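Local coordinates for protein Rik1-associated factor 1 (Schizosaccharomyces pombe, PDB 4O9D) that is a component of the Clr4 methyltransferase complex, which contributes to establishing heterochromatin by methylating histone H3, at residues T29-C35 against L47-Q52; F26-S30 against N57-W63. One frame throughout, in Å; residues are numbered along the deposited sequence.

Contact 1 (T29-C35 against L47-Q52)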
loop_
_atom_site.group_PDB
_atom_site.type_symbol
_atom_site.label_atom_id
_atom_site.label_comp_id
_atom_site.label_asym_id
_atom_site.label_seq_id
_atom_site.Cartn_x
_atom_site.Cartn_y
_atom_site.Cartn_z
ATOM N N THR A 29 -9.694 5.602 16.605
ATOM C CA THR A 29 -8.498 4.942 16.188
ATOM C C THR A 29 -7.457 5.032 17.258
ATOM O O THR A 29 -7.093 6.130 17.696
ATOM C CB THR A 29 -7.958 5.579 14.905
ATOM O OG1 THR A 29 -8.851 5.287 13.825
ATOM C CG2 THR A 29 -6.576 5.049 14.584
ATOM N N SER A 30 -7.010 3.860 17.698
ATOM C CA SER A 30 -5.754 3.752 18.406
ATOM C C SER A 30 -4.674 3.731 17.329
ATOM O O SER A 30 -4.664 2.839 16.474
ATOM C CB SER A 30 -5.721 2.475 19.242
ATOM O OG SER A 30 -6.001 1.331 18.456
ATOM N N GLY A 31 -3.806 4.743 17.344
ATOM C CA GLY A 31 -2.745 4.859 16.359
ATOM C C GLY A 31 -3.102 5.714 15.144
ATOM O O GLY A 31 -4.106 6.429 15.121
ATOM N N ASP A 32 -2.253 5.632 14.128
ATOM C CA ASP A 32 -2.478 6.312 12.879
ATOM C C ASP A 32 -2.964 5.306 11.862
ATOM O O ASP A 32 -2.387 4.242 11.737
ATOM C CB ASP A 32 -1.168 6.929 12.382
ATOM C CG ASP A 32 -0.729 8.122 13.212
ATOM O OD1 ASP A 32 -1.597 8.753 13.843
ATOM O OD2 ASP A 32 0.488 8.422 13.225
ATOM N N THR A 33 -4.011 5.642 11.112
ATOM C CA THR A 33 -4.457 4.751 10.061
ATOM C C THR A 33 -3.468 4.802 8.899
ATOM O O THR A 33 -3.247 5.867 8.292
ATOM C CB THR A 33 -5.875 5.072 9.610
ATOM O OG1 THR A 33 -6.745 5.010 10.748
ATOM C CG2 THR A 33 -6.361 4.056 8.544
ATOM N N VAL A 34 -2.890 3.637 8.603
ATOM C CA VAL A 34 -1.893 3.493 7.556
ATOM C C VAL A 34 -2.202 2.448 6.462
ATOM O O VAL A 34 -1.388 2.260 5.575
ATOM C CB VAL A 34 -0.520 3.177 8.160
ATOM C CG1 VAL A 34 -0.119 4.305 9.108
ATOM C CG2 VAL A 34 -0.527 1.793 8.860
ATOM N N CYS A 35 -3.351 1.777 6.520
ATOM C CA CYS A 35 -3.878 1.080 5.341
ATOM C C CYS A 35 -5.404 1.079 5.306
ATOM O O CYS A 35 -6.068 1.159 6.338
ATOM C CB CYS A 35 -3.387 -0.370 5.217
ATOM S SG CYS A 35 -2.688 -1.089 6.674
ATOM N N LEU A 47 -9.978 -0.799 7.756
ATOM C CA LEU A 47 -8.990 0.189 8.175
ATOM C C LEU A 47 -7.995 -0.457 9.115
ATOM O O LEU A 47 -8.395 -1.045 10.111
ATOM C CB LEU A 47 -9.668 1.335 8.941
ATOM C CG LEU A 47 -10.859 2.040 8.297
ATOM C CD1 LEU A 47 -11.492 3.037 9.304
ATOM C CD2 LEU A 47 -10.454 2.768 7.018
ATOM N N GLY A 48 -6.701 -0.321 8.819
ATOM C CA GLY A 48 -5.667 -0.756 9.727
ATOM C C GLY A 48 -4.814 0.392 10.210
ATOM O O GLY A 48 -4.393 1.226 9.412
ATOM N N SER A 49 -4.530 0.427 11.506
ATOM C CA SER A 49 -3.716 1.496 12.065
ATOM C C SER A 49 -2.542 0.982 12.878
ATOM O O SER A 49 -2.397 -0.235 13.115
ATOM C CB SER A 49 -4.567 2.470 12.902
ATOM O OG SER A 49 -5.302 1.807 13.904
ATOM N N THR A 50 -1.692 1.911 13.306
ATOM C CA THR A 50 -0.489 1.521 14.032
ATOM C C THR A 50 -0.776 1.296 15.524
ATOM O O THR A 50 -1.864 1.586 16.012
ATOM C CB THR A 50 0.618 2.583 13.883
ATOM O OG1 THR A 50 0.199 3.800 14.502
ATOM C CG2 THR A 50 0.928 2.853 12.400
ATOM N N ALA A 51 0.209 0.760 16.234
ATOM C CA ALA A 51 0.171 0.700 17.680
ATOM C C ALA A 51 0.532 2.082 18.168
ATOM O O ALA A 51 1.194 2.838 17.452
ATOM C CB ALA A 51 1.201 -0.286 18.176
ATOM N N GLN A 52 0.128 2.430 19.379
ATOM C CA GLN A 52 0.767 3.563 20.044
ATOM C C GLN A 52 1.292 3.127 21.405
ATOM O O GLN A 52 0.537 2.725 22.292
ATOM C CB GLN A 52 -0.137 4.795 20.105
ATOM C CG GLN A 52 -0.149 5.587 18.782
ATOM C CD GLN A 52 1.230 5.668 18.103
ATOM O OE1 GLN A 52 2.266 5.739 18.772
ATOM N NE2 GLN A 52 1.240 5.648 16.767
#

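Contact 2 (F26-S30 against N57-W63)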
loop_
_atom_site.group_PDB
_atom_site.type_symbol
_atom_site.label_atom_id
_atom_site.label_comp_id
_atom_site.label_asym_id
_atom_site.label_seq_id
_atom_site.Cartn_x
_atom_site.Cartn_y
_atom_site.Cartn_z
ATOM N N PHE A 26 -14.327 9.424 10.948
ATOM C CA PHE A 26 -14.163 8.412 11.977
ATOM C C PHE A 26 -12.838 8.611 12.712
ATOM O O PHE A 26 -11.810 8.864 12.084
ATOM C CB PHE A 26 -14.220 7.031 11.296
ATOM C CG PHE A 26 -13.975 5.868 12.217
ATOM C CD1 PHE A 26 -15.009 5.345 12.987
ATOM C CD2 PHE A 26 -12.729 5.253 12.272
ATOM C CE1 PHE A 26 -14.794 4.252 13.827
ATOM C CE2 PHE A 26 -12.506 4.162 13.114
ATOM C CZ PHE A 26 -13.538 3.664 13.887
ATOM N N ASN A 27 -12.868 8.512 14.041
ATOM C CA ASN A 27 -11.656 8.516 14.867
ATOM C C ASN A 27 -11.916 7.807 16.190
ATOM O O ASN A 27 -12.175 8.454 17.204
ATOM C CB ASN A 27 -11.159 9.942 15.181
ATOM C CG ASN A 27 -9.795 9.948 15.918
ATOM O OD1 ASN A 27 -9.406 8.949 16.538
ATOM N ND2 ASN A 27 -9.070 11.064 15.838
ATOM N N GLU A 28 -11.871 6.484 16.168
ATOM C CA GLU A 28 -11.896 5.681 17.387
ATOM C C GLU A 28 -10.557 5.039 17.431
ATOM O O GLU A 28 -10.303 4.084 18.171
ATOM C CB GLU A 28 -12.958 4.602 17.290
ATOM C CG GLU A 28 -14.339 5.194 17.179
ATOM C CD GLU A 28 -14.600 6.187 18.288
ATOM O OE1 GLU A 28 -14.186 5.900 19.437
ATOM O OE2 GLU A 28 -15.198 7.254 18.005
ATOM N N THR A 29 -9.694 5.602 16.605
ATOM C CA THR A 29 -8.498 4.942 16.188
ATOM C C THR A 29 -7.457 5.032 17.258
ATOM O O THR A 29 -7.093 6.130 17.696
ATOM C CB THR A 29 -7.958 5.579 14.905
ATOM O OG1 THR A 29 -8.851 5.287 13.825
ATOM C CG2 THR A 29 -6.576 5.049 14.584
ATOM N N SER A 30 -7.010 3.860 17.698
ATOM C CA SER A 30 -5.754 3.752 18.406
ATOM C C SER A 30 -4.674 3.731 17.329
ATOM O O SER A 30 -4.664 2.839 16.474
ATOM C CB SER A 30 -5.721 2.475 19.242
ATOM O OG SER A 30 -6.001 1.331 18.456
ATOM N N ASN A 57 -5.888 2.052 24.312
ATOM C CA ASN A 57 -6.642 1.710 23.114
ATOM C C ASN A 57 -7.623 0.552 23.331
ATOM O O ASN A 57 -7.313 -0.597 23.030
ATOM C CB ASN A 57 -5.676 1.371 21.983
ATOM C CG ASN A 57 -4.782 0.194 22.317
ATOM O OD1 ASN A 57 -4.802 -0.324 23.441
ATOM N ND2 ASN A 57 -3.987 -0.236 21.342
ATOM N N ARG A 58 -8.810 0.871 23.846
ATOM C CA ARG A 58 -9.851 -0.130 24.070
ATOM C C ARG A 58 -10.201 -0.798 22.744
ATOM O O ARG A 58 -10.207 -2.025 22.637
ATOM C CB ARG A 58 -11.103 0.524 24.671
ATOM C CG ARG A 58 -11.959 -0.407 25.547
ATOM C CD ARG A 58 -13.452 -0.381 25.156
ATOM N NE ARG A 58 -13.932 0.970 24.852
ATOM C CZ ARG A 58 -15.197 1.277 24.564
ATOM N NH1 ARG A 58 -15.536 2.540 24.298
ATOM N NH2 ARG A 58 -16.124 0.324 24.549
ATOM N N LEU A 59 -10.495 0.030 21.741
ATOM C CA LEU A 59 -10.763 -0.432 20.381
ATOM C C LEU A 59 -9.610 0.043 19.472
ATOM O O LEU A 59 -8.716 0.762 19.930
ATOM C CB LEU A 59 -12.132 0.082 19.902
ATOM C CG LEU A 59 -13.309 -0.134 20.877
ATOM C CD1 LEU A 59 -14.598 0.516 20.354
ATOM C CD2 LEU A 59 -13.557 -1.618 21.202
ATOM N N GLY A 60 -9.616 -0.369 18.204
ATOM C CA GLY A 60 -8.435 -0.257 17.352
ATOM C C GLY A 60 -7.677 -1.553 17.514
ATOM O O GLY A 60 -7.838 -2.209 18.553
ATOM N N ASN A 61 -6.839 -1.946 16.554
ATOM C CA ASN A 61 -6.392 -1.115 15.440
ATOM C C ASN A 61 -6.855 -1.672 14.078
ATOM O O ASN A 61 -6.220 -1.423 13.047
ATOM C CB ASN A 61 -4.861 -1.081 15.475
ATOM C CG ASN A 61 -4.253 -2.489 15.513
ATOM O OD1 ASN A 61 -4.938 -3.456 15.840
ATOM N ND2 ASN A 61 -2.969 -2.604 15.174
ATOM N N LEU A 62 -7.962 -2.415 14.073
ATOM C CA LEU A 62 -8.394 -3.150 12.870
ATOM C C LEU A 62 -9.922 -3.155 12.708
ATOM O O LEU A 62 -10.642 -3.806 13.473
ATOM C CB LEU A 62 -7.841 -4.597 12.898
ATOM C CG LEU A 62 -8.223 -5.444 11.676
ATOM C CD1 LEU A 62 -7.646 -4.849 10.381
ATOM C CD2 LEU A 62 -7.810 -6.918 11.851
ATOM N N TRP A 63 -10.423 -2.422 11.710
ATOM C CA TRP A 63 -11.871 -2.236 11.578
ATOM C C TRP A 63 -12.406 -2.680 10.218
ATOM O O TRP A 63 -11.701 -2.645 9.198
ATOM C CB TRP A 63 -12.245 -0.778 11.839
ATOM C CG TRP A 63 -11.823 -0.277 13.199
ATOM C CD1 TRP A 63 -10.554 0.023 13.607
ATOM C CD2 TRP A 63 -12.680 -0.009 14.327
ATOM N NE1 TRP A 63 -10.568 0.448 14.915
ATOM C CE2 TRP A 63 -11.860 0.442 15.376
ATOM C CE3 TRP A 63 -14.061 -0.122 14.548
ATOM C CZ2 TRP A 63 -12.373 0.786 16.631
ATOM C CZ3 TRP A 63 -14.568 0.221 15.789
ATOM C CH2 TRP A 63 -13.727 0.676 16.812
#

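Contact 1 (T29-C35 against L47-Q52)
S30 O takes a hydrogen bond from S49 OG at 2.8 Å, the donor standing 27° out of the carbonyl plane. S49 OG lies between its own backbone N and carbonyl carbon (chi1 54°), a rotation that turns it back to the loop. G31, at positive phi, sets its CA 3.4 Å from T50 O in a CA-H...O contact, while Q52 CG packs on the same CA. At D32 the backbone bonds twice to T50: the N-H points almost straight at T50 OG1 (3.1 Å, 175°), and the carbonyl accepts from T50 N. The D32 carboxylate is used elsewhere, OD1 accepting from G400 N. T33 pairs with S49 as a non-hydrogen-bonded antiparallel pair and rests its CG2 near G48 O. V34 CG1 meets T50 CG2 at 3.7 Å, the two side chains crossing at about a right angle. G48 O is gripped by two donors, V34 N at 3.0 Å and C35 N at 3.1 Å, and C35 O accepts from G48 N. V34 and C35, both facing the single residue G48, make a classic beta bulge, here at the open end of the hairpin formed by strands 33-38 and 44-49 of a blade in this WD-repeat propeller domain.

Contact 2 (F26-S30 against N57-W63)
F26 drives the edge of its ring into a face of the W63 indole, an edge-to-face (T-shaped) pair. CZ stands 3.7 Å above the indole plane, over its centre, and the two planes meet at 71°. The centroid of the F26 ring is 5.1 Å from that of the six-membered indole ring, and F26 CZ comes to 3.8 Å from W63 CD2. With F26 CG anti to the backbone N (chi1 176°), the phenyl reaches across to W63 by its far end. One face of the phenyl carries E28 N toward its rim, while W63 CE2 lies at its edge, in plane. E28 CB packs obliquely against the indole, 3.9 Å from W63 CZ2. I72, from strand 71-74, touches both aromatic side chains.

The polar part of the contact is at S30. Its OG donates to L59 O over 3.1 Å, approaching in the carbonyl plane on a lone pair with a C=O...donor angle of 124°. S30 OG sits between its own N and carbonyl carbon, and this places it also 3.1 Å from G60 CA. G60 has a positive phi and no side chain to obstruct that approach. The peptide bond that follows, into N61, is cis. The amide of N61 bonds elsewhere: OD1 pairs with S77 OG, and ND2 donates to S90 O and S49 O.

The contact thus joins two kinds of chemistry: a non-directional ring pair between F26 and strand 62-66, and one directional hydrogen bond to the L59 carbonyl, which satisfies the buried S30 hydroxyl and sets the rotation of its side chain.

Overall arrangement
From the N terminus, strand 21-26 lies in the sheet of strands 382-387, 393-398 and 403-407, and the chain then crosses through 27-32 into the next propeller blade. Both contacts start from this crossing and share T29 and S30. Contact 1 closes the shorter loop, bringing strand 33-38 against 44-49 as a hairpin inside one blade; contact 2 closes the longer one, from 26-30 to 57-63. The turn closed by contact 1 (36-46) lies entirely within the 31-56 loop. Their centres lie 7 Å apart. L47 N to W63 O and S49 N to N61 O, both 2.9 Å, join strands 44-49 and 62-66, and L47 CD1 packs on F26 CD2. The link to the neighbouring blade comes from contact 2, through F26 against W63.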